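Local coordinates for protein dermonecrotic toxin (Pasteurella multocida, PDB 2EBF) that acts as a potent mitogen and osteolytic dermonecrotic toxin, induces bone resorption and is associated with the severe progressive form of atrophic rhinitis in pigs, at residues T218-L223 with L296-G301; A679-H684 with D702-E707; P340-Y345 with S545-I550; L94-M99 with G150-L155; R458-S463 with I484-E489. All blocks are in the same frame, centred on the assembly; numbering follows the deposited sequence.

Interaction 1: T218-L223 with L296-G301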
# COMPACT_ATOMS: atom_id res chain seq x y z
N THR A 218 11.40 39.34 0.04
CA THR A 218 12.84 39.42 0.29
C THR A 218 13.64 39.76 -0.97
O THR A 218 13.49 39.11 -2.01
CB THR A 218 13.38 38.12 0.94
OG1 THR A 218 12.58 37.78 2.08
CG2 THR A 218 14.84 38.28 1.38
N ASN A 219 14.47 40.80 -0.87
CA ASN A 219 15.39 41.16 -1.94
C ASN A 219 16.74 40.50 -1.70
O ASN A 219 17.66 41.11 -1.15
CB ASN A 219 15.55 42.68 -2.02
CG ASN A 219 14.31 43.38 -2.53
OD1 ASN A 219 13.66 42.92 -3.48
ND2 ASN A 219 13.97 44.51 -1.91
N TYR A 220 16.85 39.24 -2.12
CA TYR A 220 18.08 38.49 -1.97
C TYR A 220 19.25 39.13 -2.74
O TYR A 220 20.42 38.86 -2.45
CB TYR A 220 17.87 37.03 -2.38
CG TYR A 220 16.89 36.27 -1.51
CD1 TYR A 220 15.56 36.12 -1.89
CD2 TYR A 220 17.30 35.70 -0.29
CE1 TYR A 220 14.66 35.42 -1.08
CE2 TYR A 220 16.40 35.00 0.51
CZ TYR A 220 15.08 34.87 0.11
OH TYR A 220 14.19 34.18 0.90
N TRP A 221 18.91 39.99 -3.70
CA TRP A 221 19.91 40.67 -4.53
C TRP A 221 20.63 41.81 -3.80
O TRP A 221 21.72 42.22 -4.21
CB TRP A 221 19.27 41.17 -5.84
CG TRP A 221 18.02 41.99 -5.65
CD1 TRP A 221 16.75 41.52 -5.46
CD2 TRP A 221 17.93 43.42 -5.64
NE1 TRP A 221 15.88 42.57 -5.33
CE2 TRP A 221 16.57 43.75 -5.43
CE3 TRP A 221 18.87 44.46 -5.78
CZ2 TRP A 221 16.12 45.07 -5.37
CZ3 TRP A 221 18.42 45.77 -5.72
CH2 TRP A 221 17.06 46.06 -5.51
N GLU A 222 20.02 42.30 -2.73
CA GLU A 222 20.61 43.36 -1.91
C GLU A 222 21.65 42.83 -0.92
O GLU A 222 22.52 43.57 -0.46
CB GLU A 222 19.50 44.13 -1.18
CG GLU A 222 18.61 44.93 -2.13
CD GLU A 222 17.55 45.76 -1.44
OE1 GLU A 222 17.10 45.40 -0.33
OE2 GLU A 222 17.15 46.79 -2.02
N LEU A 223 21.55 41.53 -0.61
CA LEU A 223 22.44 40.86 0.34
C LEU A 223 23.94 41.00 -0.00
O LEU A 223 24.33 40.97 -1.18
CB LEU A 223 22.05 39.37 0.47
CG LEU A 223 20.94 38.92 1.45
CD1 LEU A 223 21.25 39.31 2.90
CD2 LEU A 223 19.55 39.43 1.07
N LEU A 296 12.70 29.69 -3.28
CA LEU A 296 11.74 28.67 -3.71
C LEU A 296 10.62 28.55 -2.68
O LEU A 296 9.44 28.54 -3.04
CB LEU A 296 12.39 27.30 -3.89
CG LEU A 296 13.10 26.93 -5.19
CD1 LEU A 296 13.53 25.48 -5.10
CD2 LEU A 296 12.20 27.14 -6.40
N GLN A 297 11.01 28.46 -1.41
CA GLN A 297 10.06 28.33 -0.32
C GLN A 297 9.23 29.59 -0.11
O GLN A 297 8.09 29.52 0.32
CB GLN A 297 10.78 27.92 0.97
CG GLN A 297 11.35 26.50 0.92
CD GLN A 297 12.05 26.10 2.20
OE1 GLN A 297 11.56 25.24 2.94
NE2 GLN A 297 13.19 26.72 2.48
N GLU A 298 9.82 30.75 -0.43
CA GLU A 298 9.06 32.00 -0.37
C GLU A 298 8.03 32.07 -1.49
O GLU A 298 6.88 32.46 -1.25
CB GLU A 298 9.97 33.24 -0.38
CG GLU A 298 10.55 33.51 0.99
CD GLU A 298 11.06 34.94 1.18
OE1 GLU A 298 10.68 35.84 0.40
OE2 GLU A 298 11.84 35.14 2.13
N VAL A 299 8.44 31.69 -2.70
CA VAL A 299 7.51 31.58 -3.84
C VAL A 299 6.37 30.62 -3.52
O VAL A 299 5.21 30.90 -3.83
CB VAL A 299 8.23 31.16 -5.14
CG1 VAL A 299 7.23 30.82 -6.24
CG2 VAL A 299 9.15 32.27 -5.63
N GLN A 300 6.70 29.50 -2.87
CA GLN A 300 5.74 28.47 -2.49
C GLN A 300 4.62 29.01 -1.62
O GLN A 300 3.45 28.67 -1.81
CB GLN A 300 6.47 27.33 -1.78
CG GLN A 300 5.57 26.24 -1.22
CD GLN A 300 6.26 25.37 -0.20
OE1 GLN A 300 5.60 24.73 0.63
NE2 GLN A 300 7.59 25.33 -0.24
N GLY A 301 4.98 29.86 -0.65
CA GLY A 301 4.01 30.48 0.24
C GLY A 301 3.21 29.49 1.07
O GLY A 301 3.77 28.59 1.70
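Thr-218 and Tyr-220 converge on one carboxylate oxygen of Glu-298, two hydroxyls sharing one acceptor oxygen, a contact that ties the loop before helix 234-248 to the last turn of helix 288-300 in the C2 domain. Among the hydrogen bonds, the firmer comes from the threonine: OG1 of Thr-218 donates to OE2 of Glu-298 at 2.7 Å, using the syn lone pair on the side of OE1. OH of Tyr-220 reaches the same OE2 at 2.8 Å, but this bond is weak; the tyrosine ring plane stands 51° from that of the carboxylate. Glutamate suits the place because its length bridges the gap. Its CG is anti to the carbonyl carbon (chi1 -80°) and the chain runs on extended, carrying the acid to the two hydroxyls from a backbone 8.4 Å away, measured between the CA atoms of Thr-218 and Glu-298.

Apolar packing holds the donors side by side. The methyl CG2 of Thr-218 sits over the centre of the Tyr-220 ring, 3.6 Å above its plane, so threonine's two branches divide the work, the hydroxyl for the acid and the methyl for the ring. Leu-237 and Met-295 also touch the tyrosine. Farther along the loop, the indole NE1 of Trp-221 donates to OD1 of Asn-219 at 2.9 Å, meeting it from above the carbonyl plane.

Interaction 2: A679-H684 with D702-E707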
# COMPACT_ATOMS: atom_id res chain seq x y z
N ALA A 679 -15.97 -32.81 3.50
CA ALA A 679 -17.40 -32.95 3.27
C ALA A 679 -17.79 -34.42 3.11
O ALA A 679 -17.07 -35.19 2.47
CB ALA A 679 -17.80 -32.18 2.03
N VAL A 680 -18.91 -34.80 3.72
CA VAL A 680 -19.53 -36.11 3.50
C VAL A 680 -20.94 -35.82 3.01
O VAL A 680 -21.87 -35.62 3.79
CB VAL A 680 -19.50 -37.01 4.77
CG1 VAL A 680 -20.25 -38.34 4.52
CG2 VAL A 680 -18.07 -37.31 5.17
N ASP A 681 -21.09 -35.79 1.69
CA ASP A 681 -22.28 -35.24 1.08
C ASP A 681 -23.07 -36.36 0.40
O ASP A 681 -22.77 -36.76 -0.73
CB ASP A 681 -21.88 -34.13 0.12
CG ASP A 681 -23.04 -33.53 -0.65
OD1 ASP A 681 -24.21 -33.91 -0.43
OD2 ASP A 681 -22.77 -32.66 -1.49
N ALA A 682 -24.08 -36.85 1.12
CA ALA A 682 -24.91 -37.96 0.68
C ALA A 682 -26.11 -37.52 -0.18
O ALA A 682 -26.96 -38.34 -0.55
CB ALA A 682 -25.39 -38.77 1.88
N SER A 683 -26.15 -36.24 -0.54
CA SER A 683 -27.24 -35.75 -1.38
C SER A 683 -26.80 -34.98 -2.62
O SER A 683 -27.60 -34.27 -3.22
CB SER A 683 -28.22 -34.94 -0.54
OG SER A 683 -27.63 -33.73 -0.12
N HIS A 684 -25.53 -35.13 -3.01
CA HIS A 684 -24.99 -34.38 -4.15
C HIS A 684 -25.53 -34.84 -5.52
O HIS A 684 -25.40 -34.13 -6.52
CB HIS A 684 -23.46 -34.45 -4.14
CG HIS A 684 -22.90 -35.66 -4.82
ND1 HIS A 684 -23.06 -36.93 -4.31
CD2 HIS A 684 -22.20 -35.80 -5.97
CE1 HIS A 684 -22.47 -37.80 -5.12
NE2 HIS A 684 -21.94 -37.14 -6.13
N ASP A 702 -13.34 -27.01 0.66
CA ASP A 702 -13.14 -26.05 -0.44
C ASP A 702 -13.30 -26.66 -1.82
O ASP A 702 -13.84 -26.03 -2.73
CB ASP A 702 -11.78 -25.36 -0.32
CG ASP A 702 -11.66 -24.52 0.93
OD1 ASP A 702 -12.69 -24.10 1.49
OD2 ASP A 702 -10.50 -24.27 1.34
N ASP A 703 -12.81 -27.89 -1.97
CA ASP A 703 -12.96 -28.64 -3.22
C ASP A 703 -14.41 -29.04 -3.44
O ASP A 703 -14.92 -29.00 -4.56
CB ASP A 703 -12.05 -29.85 -3.21
CG ASP A 703 -10.58 -29.46 -3.13
OD1 ASP A 703 -10.17 -28.59 -3.92
OD2 ASP A 703 -9.87 -29.97 -2.26
N TRP A 704 -15.08 -29.42 -2.36
CA TRP A 704 -16.52 -29.68 -2.40
C TRP A 704 -17.28 -28.44 -2.91
O TRP A 704 -18.07 -28.56 -3.84
CB TRP A 704 -17.04 -30.10 -1.02
CG TRP A 704 -18.55 -30.15 -0.92
CD1 TRP A 704 -19.36 -31.20 -1.27
CD2 TRP A 704 -19.43 -29.13 -0.42
NE1 TRP A 704 -20.67 -30.89 -1.03
CE2 TRP A 704 -20.75 -29.62 -0.51
CE3 TRP A 704 -19.22 -27.83 0.09
CZ2 TRP A 704 -21.86 -28.87 -0.11
CZ3 TRP A 704 -20.33 -27.08 0.49
CH2 TRP A 704 -21.64 -27.61 0.39
N ALA A 705 -17.03 -27.28 -2.31
CA ALA A 705 -17.72 -26.04 -2.70
C ALA A 705 -17.51 -25.75 -4.18
O ALA A 705 -18.47 -25.45 -4.91
CB ALA A 705 -17.25 -24.86 -1.87
N LEU A 706 -16.26 -25.87 -4.63
CA LEU A 706 -15.91 -25.62 -6.02
C LEU A 706 -16.66 -26.58 -6.95
O LEU A 706 -17.22 -26.16 -7.96
CB LEU A 706 -14.39 -25.71 -6.22
CG LEU A 706 -13.78 -25.33 -7.57
CD1 LEU A 706 -12.28 -25.07 -7.48
CD2 LEU A 706 -13.99 -26.44 -8.51
N GLU A 707 -16.66 -27.87 -6.60
CA GLU A 707 -17.36 -28.86 -7.42
C GLU A 707 -18.84 -28.57 -7.55
O GLU A 707 -19.40 -28.61 -8.65
CB GLU A 707 -17.14 -30.28 -6.88
CG GLU A 707 -18.13 -31.28 -7.49
CD GLU A 707 -17.68 -32.72 -7.45
OE1 GLU A 707 -16.49 -33.01 -7.21
OE2 GLU A 707 -18.54 -33.59 -7.70
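Trp-704 packs against Ala-679 and Asp-681 in a buried strand-to-helix contact of the C3 domain, where helix 701-711 lies against strand 676-681 of the antiparallel sheet. Alternate residues of the strand point toward the helix, and each meets a different part of the indole. The methyl of Ala-679 lies over a face: its CB is 4.0 Å from the centroid of the five-membered ring, a CH-pi contact, and 3.7 Å from CG of Trp-704. A side chain this small lets the flat ring settle close to the strand. At the rim, NE1 of Trp-704 donates to OD2 of Asp-681 at 2.8 Å along an almost straight N-H line (176°), with the acceptor in the ring plane. The carboxylate stands steeply to the indole, its plane turned by 68°, and OD2 is met on its anti side, somewhat out of the carboxylate plane.

OD2 is shared with NE2 of His-666, whose ring also meets that of Trp-704. Together with the neighbouring Cys-626, which is held here in a disulfide with Cys-620, this His-Asp pair is consistent with the thiol protease-like Cys-His-Asp triad of this region. Trp-704 would then be a second-shell residue fixing the rotation of the aspartate.

The other carboxylate oxygen turns back to its own backbone. OD1 of Asp-681 accepts from N of Ser-683 at 3.0 Å, closing an Asx turn, so both oxygens are held. Aspartate is short enough to make this turn while still reaching the indole. Its side chain lies about 12 Å from the bound phosphonate.

Interaction 3: P340-Y345 with S545-I550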
# COMPACT_ATOMS: atom_id res chain seq x y z
N PRO A 340 7.18 -13.82 19.92
CA PRO A 340 8.60 -14.15 19.94
C PRO A 340 9.48 -13.05 20.53
O PRO A 340 10.38 -13.34 21.33
CB PRO A 340 8.94 -14.38 18.46
CG PRO A 340 7.63 -14.71 17.83
CD PRO A 340 6.62 -13.90 18.56
N TRP A 341 9.21 -11.79 20.17
CA TRP A 341 10.03 -10.68 20.65
C TRP A 341 9.86 -10.44 22.15
O TRP A 341 10.85 -10.27 22.88
CB TRP A 341 9.73 -9.40 19.85
CG TRP A 341 10.73 -8.28 20.11
CD1 TRP A 341 11.89 -8.02 19.41
CD2 TRP A 341 10.65 -7.28 21.12
NE1 TRP A 341 12.53 -6.92 19.94
CE2 TRP A 341 11.78 -6.44 20.99
CE3 TRP A 341 9.71 -6.99 22.14
CZ2 TRP A 341 12.02 -5.36 21.83
CZ3 TRP A 341 9.95 -5.92 22.97
CH2 TRP A 341 11.09 -5.11 22.82
N ASP A 342 8.60 -10.43 22.60
CA ASP A 342 8.29 -10.26 24.02
C ASP A 342 8.89 -11.36 24.90
O ASP A 342 9.21 -11.12 26.07
CB ASP A 342 6.77 -10.18 24.23
CG ASP A 342 6.21 -8.78 23.96
OD1 ASP A 342 6.95 -7.78 24.04
OD2 ASP A 342 4.99 -8.69 23.68
N ALA A 343 9.03 -12.57 24.35
CA ALA A 343 9.65 -13.69 25.07
C ALA A 343 11.15 -13.49 25.36
O ALA A 343 11.67 -14.03 26.34
CB ALA A 343 9.44 -14.99 24.31
N ILE A 344 11.83 -12.72 24.53
CA ILE A 344 13.25 -12.44 24.74
C ILE A 344 13.44 -11.11 25.48
O ILE A 344 14.16 -11.05 26.48
CB ILE A 344 14.08 -12.42 23.41
CG1 ILE A 344 13.76 -13.63 22.52
CG2 ILE A 344 15.58 -12.31 23.69
CD1 ILE A 344 14.07 -14.99 23.13
N TYR A 345 12.79 -10.06 24.98
CA TYR A 345 13.06 -8.70 25.45
C TYR A 345 11.93 -8.04 26.22
O TYR A 345 12.09 -6.92 26.71
CB TYR A 345 13.40 -7.82 24.25
CG TYR A 345 14.38 -8.43 23.28
CD1 TYR A 345 13.94 -8.96 22.07
CD2 TYR A 345 15.74 -8.47 23.57
CE1 TYR A 345 14.85 -9.52 21.15
CE2 TYR A 345 16.65 -9.03 22.65
CZ TYR A 345 16.20 -9.54 21.46
OH TYR A 345 17.09 -10.09 20.56
N SER A 545 1.72 2.03 26.01
CA SER A 545 0.97 3.15 25.44
C SER A 545 1.22 3.41 23.94
O SER A 545 0.43 4.10 23.30
CB SER A 545 1.21 4.43 26.24
OG SER A 545 2.58 4.73 26.35
N SER A 546 2.32 2.88 23.40
CA SER A 546 2.66 3.08 21.99
C SER A 546 2.24 1.91 21.11
O SER A 546 2.13 2.03 19.89
CB SER A 546 4.17 3.31 21.84
OG SER A 546 4.49 4.65 22.13
N ARG A 547 2.01 0.77 21.75
CA ARG A 547 1.67 -0.45 21.05
C ARG A 547 0.15 -0.50 20.90
O ARG A 547 -0.52 -1.35 21.49
CB ARG A 547 2.22 -1.66 21.80
CG ARG A 547 2.48 -2.85 20.92
CD ARG A 547 2.74 -4.07 21.73
NE ARG A 547 4.15 -4.20 22.08
CZ ARG A 547 4.69 -5.32 22.55
NH1 ARG A 547 3.93 -6.38 22.75
NH2 ARG A 547 5.99 -5.38 22.81
N VAL A 548 -0.39 0.44 20.12
CA VAL A 548 -1.83 0.70 20.03
C VAL A 548 -2.24 1.04 18.59
O VAL A 548 -1.37 1.33 17.76
CB VAL A 548 -2.26 1.88 20.97
CG1 VAL A 548 -2.00 1.55 22.46
CG2 VAL A 548 -1.57 3.19 20.59
N PRO A 549 -3.55 0.97 18.27
CA PRO A 549 -4.01 1.54 16.99
C PRO A 549 -4.01 3.06 17.03
O PRO A 549 -4.10 3.64 18.10
CB PRO A 549 -5.47 1.06 16.88
CG PRO A 549 -5.61 -0.04 17.91
CD PRO A 549 -4.65 0.32 19.00
N ILE A 550 -3.88 3.69 15.86
CA ILE A 550 -4.15 5.12 15.73
C ILE A 550 -5.61 5.33 16.14
O ILE A 550 -6.46 4.50 15.82
CB ILE A 550 -3.94 5.60 14.27
CG1 ILE A 550 -2.46 5.60 13.90
CG2 ILE A 550 -4.54 7.00 14.07
CD1 ILE A 550 -2.19 5.50 12.38
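A bidentate, end-on salt bridge between Asp-342 and Arg-547 joins helix 339-345 to the irregular loop that follows strand 537-539, two parts of the C2 domain some 200 residues apart in sequence. NH1 of Arg-547 donates to OD2 of Asp-342 at 2.7 Å, and NH2 donates to OD1 at 2.9 Å. Both bonds are nearly straight, at 178° and 171°, and both reach the carboxylate on its syn sides. Guanidinium and carboxylate are nearly coplanar, 13° apart, so the two parallel bonds fix the rotation of each group.

Arginine suits a bridge of this span: the nearest CA atoms, those of Asp-342 and Arg-547, are 12.2 Å apart. Arg-547 is itself the centre of an inverse gamma turn, and its side chain leaves with CG anti to the backbone N, the chain then bending at chi3. The third nitrogen, NE, forms a salt bridge with Asp-542, so the guanidinium has two acidic partners.

Trp-341 lines the bridge while its own NE1 donates to the backbone O of Ile-526. The indole and guanidinium planes are strongly inclined, and NH2 of Arg-547 comes to 4.0 Å from CZ3 of Trp-341.

Interaction 4: L94-M99 with G150-L155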
# COMPACT_ATOMS: atom_id res chain seq x y z
N LEU A 94 -9.52 5.94 -16.43
CA LEU A 94 -9.87 6.94 -17.45
C LEU A 94 -11.15 7.72 -17.13
O LEU A 94 -11.23 8.93 -17.38
CB LEU A 94 -10.01 6.26 -18.81
CG LEU A 94 -8.71 5.74 -19.42
CD1 LEU A 94 -9.00 4.73 -20.53
CD2 LEU A 94 -7.82 6.89 -19.94
N MET A 95 -12.14 7.01 -16.60
CA MET A 95 -13.39 7.66 -16.16
C MET A 95 -13.15 8.71 -15.09
O MET A 95 -13.67 9.82 -15.19
CB MET A 95 -14.39 6.61 -15.70
CG MET A 95 -14.96 5.85 -16.88
SD MET A 95 -15.72 4.29 -16.45
CE MET A 95 -17.31 4.85 -15.81
N HIS A 96 -12.35 8.37 -14.09
CA HIS A 96 -11.98 9.36 -13.06
C HIS A 96 -11.22 10.56 -13.67
O HIS A 96 -11.47 11.70 -13.29
CB HIS A 96 -11.15 8.73 -11.94
CG HIS A 96 -11.95 7.91 -10.97
ND1 HIS A 96 -11.85 6.54 -10.89
CD2 HIS A 96 -12.82 8.27 -9.99
CE1 HIS A 96 -12.63 6.09 -9.92
NE2 HIS A 96 -13.24 7.12 -9.37
N GLU A 97 -10.32 10.29 -14.62
CA GLU A 97 -9.61 11.35 -15.34
C GLU A 97 -10.57 12.28 -16.08
O GLU A 97 -10.41 13.51 -16.03
CB GLU A 97 -8.58 10.74 -16.32
CG GLU A 97 -7.38 10.06 -15.62
CD GLU A 97 -6.45 9.32 -16.59
OE1 GLU A 97 -6.70 9.34 -17.80
OE2 GLU A 97 -5.47 8.71 -16.14
N LEU A 98 -11.58 11.71 -16.74
CA LEU A 98 -12.59 12.51 -17.44
C LEU A 98 -13.37 13.38 -16.47
O LEU A 98 -13.67 14.54 -16.77
CB LEU A 98 -13.58 11.62 -18.19
CG LEU A 98 -14.10 12.10 -19.56
CD1 LEU A 98 -15.40 11.43 -19.98
CD2 LEU A 98 -14.16 13.63 -19.77
N MET A 99 -13.71 12.82 -15.32
CA MET A 99 -14.38 13.60 -14.28
C MET A 99 -13.54 14.84 -13.94
O MET A 99 -14.07 15.94 -13.90
CB MET A 99 -14.61 12.76 -13.02
CG MET A 99 -15.66 11.66 -13.12
SD MET A 99 -15.74 10.85 -11.51
CE MET A 99 -16.71 9.42 -11.91
N GLY A 150 -4.85 9.58 -9.84
CA GLY A 150 -4.53 8.21 -9.48
C GLY A 150 -5.08 7.80 -8.13
O GLY A 150 -5.28 6.61 -7.87
N ALA A 151 -5.32 8.77 -7.25
CA ALA A 151 -5.87 8.46 -5.92
C ALA A 151 -7.25 7.79 -5.99
O ALA A 151 -7.45 6.70 -5.44
CB ALA A 151 -5.92 9.72 -5.05
N ALA A 152 -8.19 8.42 -6.69
CA ALA A 152 -9.53 7.84 -6.83
C ALA A 152 -9.50 6.46 -7.49
O ALA A 152 -10.21 5.55 -7.07
CB ALA A 152 -10.45 8.78 -7.60
N ARG A 153 -8.68 6.32 -8.53
CA ARG A 153 -8.54 5.04 -9.21
C ARG A 153 -8.07 3.95 -8.25
O ARG A 153 -8.63 2.86 -8.22
CB ARG A 153 -7.54 5.17 -10.35
CG ARG A 153 -7.35 3.87 -11.13
CD ARG A 153 -6.26 4.03 -12.20
NE ARG A 153 -6.11 2.77 -12.93
CZ ARG A 153 -5.16 2.54 -13.85
NH1 ARG A 153 -4.28 3.49 -14.14
NH2 ARG A 153 -5.10 1.37 -14.46
N PHE A 154 -7.03 4.26 -7.48
CA PHE A 154 -6.46 3.32 -6.52
C PHE A 154 -7.48 2.99 -5.44
O PHE A 154 -7.68 1.83 -5.08
CB PHE A 154 -5.20 3.92 -5.88
CG PHE A 154 -4.66 3.10 -4.75
CD1 PHE A 154 -3.66 2.16 -4.97
CD2 PHE A 154 -5.17 3.25 -3.46
CE1 PHE A 154 -3.16 1.39 -3.92
CE2 PHE A 154 -4.68 2.48 -2.40
CZ PHE A 154 -3.68 1.56 -2.63
N LEU A 155 -8.14 4.02 -4.92
CA LEU A 155 -9.07 3.81 -3.83
C LEU A 155 -10.30 3.02 -4.25
O LEU A 155 -10.75 2.16 -3.50
CB LEU A 155 -9.45 5.14 -3.17
CG LEU A 155 -8.31 5.82 -2.41
CD1 LEU A 155 -8.68 7.27 -2.15
CD2 LEU A 155 -7.93 5.09 -1.09
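His-96 reaches from helix 88-108 of the membrane localization domain to the first turn of helix 151-164, a helix-to-helix packing contact in which an imidazole lies flat over an alanine. The side chain leaves its helix with CB directed at the partner; chi1 of -76° sets CG anti to the carbonyl carbon, and chi2 of 110° turns one face of the ring to Ala-152 and the backbone of Arg-153. CG comes first, 3.8 Å from CB of Ala-152. Next along one side, CD2 makes the closest approach, 3.4 Å from that methyl. On the other side ND1 lies 4.0 Å from the backbone N of Arg-153, over the same face, and makes a weak hydrogen bond back to O of Gln-92, one turn earlier in its own helix. CE1 is 3.8 Å from O of Ala-152.

Alanine fits here because its methyl fills the interface without holding the helices apart. Its CB stands 3.7 Å from the ring centroid and 23° off the normal, a CH-pi contact shifted toward the rim. The side chain of Arg-153 leads away from the ring, and its NH2 forms a salt bridge with Asp-89, near the start of the histidine's helix. Leu-142 also touches the imidazole. At the far end NE2 of His-96 is hydrogen-bonded to OH of Tyr-130, so a buried polar ring has partners on both nitrogens, while CB of Ala-152 sits 3.7 Å from that same NE2.

Interaction 5: R458-S463 with I484-E489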
# COMPACT_ATOMS: atom_id res chain seq x y z
N ARG A 458 25.41 1.25 5.64
CA ARG A 458 24.17 1.27 4.89
C ARG A 458 23.23 2.38 5.37
O ARG A 458 22.97 2.50 6.57
CB ARG A 458 23.47 -0.09 5.00
CG ARG A 458 22.11 -0.19 4.32
CD ARG A 458 21.59 -1.62 4.38
NE ARG A 458 22.50 -2.55 3.68
CZ ARG A 458 22.50 -2.75 2.36
NH1 ARG A 458 21.66 -2.09 1.58
NH2 ARG A 458 23.37 -3.60 1.82
N ALA A 459 22.73 3.17 4.43
CA ALA A 459 21.61 4.06 4.70
C ALA A 459 20.32 3.26 4.51
O ALA A 459 20.16 2.59 3.49
CB ALA A 459 21.62 5.24 3.76
N ILE A 460 19.42 3.33 5.48
CA ILE A 460 18.11 2.69 5.34
C ILE A 460 16.93 3.68 5.37
O ILE A 460 15.77 3.28 5.31
CB ILE A 460 17.87 1.56 6.39
CG1 ILE A 460 17.89 2.13 7.82
CG2 ILE A 460 18.88 0.44 6.19
CD1 ILE A 460 17.25 1.20 8.87
N GLY A 461 17.24 4.97 5.45
CA GLY A 461 16.22 6.01 5.29
C GLY A 461 15.73 6.03 3.85
O GLY A 461 16.45 5.62 2.94
N HIS A 462 14.51 6.50 3.66
CA HIS A 462 13.93 6.69 2.34
C HIS A 462 13.39 8.11 2.32
O HIS A 462 12.57 8.48 3.16
CB HIS A 462 12.82 5.65 2.12
CG HIS A 462 12.17 5.72 0.77
ND1 HIS A 462 12.80 5.29 -0.38
CD2 HIS A 462 10.94 6.13 0.39
CE1 HIS A 462 11.99 5.45 -1.41
NE2 HIS A 462 10.85 5.96 -0.97
N SER A 463 13.86 8.91 1.36
CA SER A 463 13.62 10.37 1.39
C SER A 463 12.18 10.85 1.19
O SER A 463 11.81 11.91 1.68
CB SER A 463 14.57 11.10 0.43
OG SER A 463 14.13 10.99 -0.91
N ILE A 484 11.45 0.42 7.61
CA ILE A 484 11.36 -0.95 8.07
C ILE A 484 11.45 -1.96 6.91
O ILE A 484 12.18 -2.95 6.99
CB ILE A 484 10.10 -1.14 8.96
CG1 ILE A 484 10.42 -0.59 10.36
CG2 ILE A 484 9.66 -2.60 9.00
CD1 ILE A 484 9.26 -0.51 11.29
N ALA A 485 10.73 -1.67 5.83
CA ALA A 485 10.78 -2.50 4.63
C ALA A 485 12.21 -2.64 4.11
O ALA A 485 12.65 -3.75 3.80
CB ALA A 485 9.85 -1.92 3.54
N GLU A 486 12.95 -1.53 4.05
CA GLU A 486 14.35 -1.60 3.60
C GLU A 486 15.21 -2.42 4.57
O GLU A 486 16.03 -3.24 4.14
CB GLU A 486 14.94 -0.20 3.39
CG GLU A 486 16.38 -0.18 2.82
CD GLU A 486 16.47 -0.60 1.35
OE1 GLU A 486 15.44 -1.03 0.77
OE2 GLU A 486 17.58 -0.51 0.78
N ALA A 487 15.03 -2.19 5.87
CA ALA A 487 15.80 -2.93 6.88
C ALA A 487 15.54 -4.44 6.85
O ALA A 487 16.47 -5.23 7.03
CB ALA A 487 15.54 -2.37 8.27
N ILE A 488 14.30 -4.84 6.62
CA ILE A 488 13.97 -6.27 6.50
C ILE A 488 14.70 -6.88 5.30
O ILE A 488 15.28 -7.97 5.41
CB ILE A 488 12.46 -6.51 6.36
CG1 ILE A 488 11.71 -6.12 7.65
CG2 ILE A 488 12.17 -7.97 6.00
CD1 ILE A 488 12.11 -6.92 8.86
N GLU A 489 14.68 -6.19 4.18
CA GLU A 489 15.30 -6.69 2.96
C GLU A 489 16.81 -6.79 3.12
O GLU A 489 17.42 -7.75 2.65
CB GLU A 489 14.92 -5.79 1.77
CG GLU A 489 15.44 -6.24 0.40
CD GLU A 489 14.99 -7.65 -0.01
OE1 GLU A 489 15.80 -8.33 -0.68
OE2 GLU A 489 13.86 -8.07 0.33
O HOH W 1 19.87 0.13 1.89
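Ile-460 and Ala-487 supply the apolar part of this contact between strand 456-461 and helix 473-490. CD1 of Ile-460 touches CB of Ala-487 at 4.0 Å, and CG2 of Ile-460 faces the aliphatic CG of Glu-486 at 4.2 Å. The isoleucine reaches the alanine because its CG1 takes the crowded position between the backbone N and carbonyl carbon (chi1 62°), leaving CG2 for the glutamate. A branched side chain can thus serve two helix residues, while the small alanine lets the helix lie close. Leu-520 packs on both Ile-460 and Ala-487. The backbone O of Ile-460 is also covered here, with CB of Glu-486 at 4.1 Å, and has no hydrogen-bonding partner in the model.

The pairing belongs to a beta-alpha-beta crossover of the C2 domain: edge strand 456-461 leads into helix 473-490, which returns to the parallel strand 498-502, passing over 399-402. The strand and helix segments approach to 7.6 Å between axes and run at 144° to each other, closer to antiparallel than perpendicular.

The polar part works through a water molecule. NH1 of Arg-458 lies 4.4 Å from OE2 of Glu-486, beyond a salt bridge, and the water fills the gap. It accepts from NH1 of Arg-458, in the guanidinium plane, and donates to O of Ala-459 and, at 2.6 Å, to OE2 of Glu-486. The glutamate chain bends at chi2 (71°) to bring its acid there. Each charge has a direct partner too: NE of Arg-458 pairs with Glu-399, and OE2 of Glu-486 with Lys-490.

None of the five contacts touches another. Interactions 1, 3 and 5 lie within the C2 domain. Of these, interaction 5 is nested in the chain loop that interaction 3 closes, and their nearest atoms are about 11 Å apart; interactions 1 and 5 are about 13 Å apart between nearest atoms. Interaction 4, earlier in the chain, includes a helix of the membrane localization domain; its His-96 side chain lies about 10 Å from a bound glucose. Interaction 2, alone in the C3 domain, includes the aspartate of the probable triad, and a phosphonate is bound about 12 Å from that side chain. Its centre is 74 Å from that of interaction 1, across the chain's centre, and interaction 3 comes nearest to it, about 26 Å between nearest atoms.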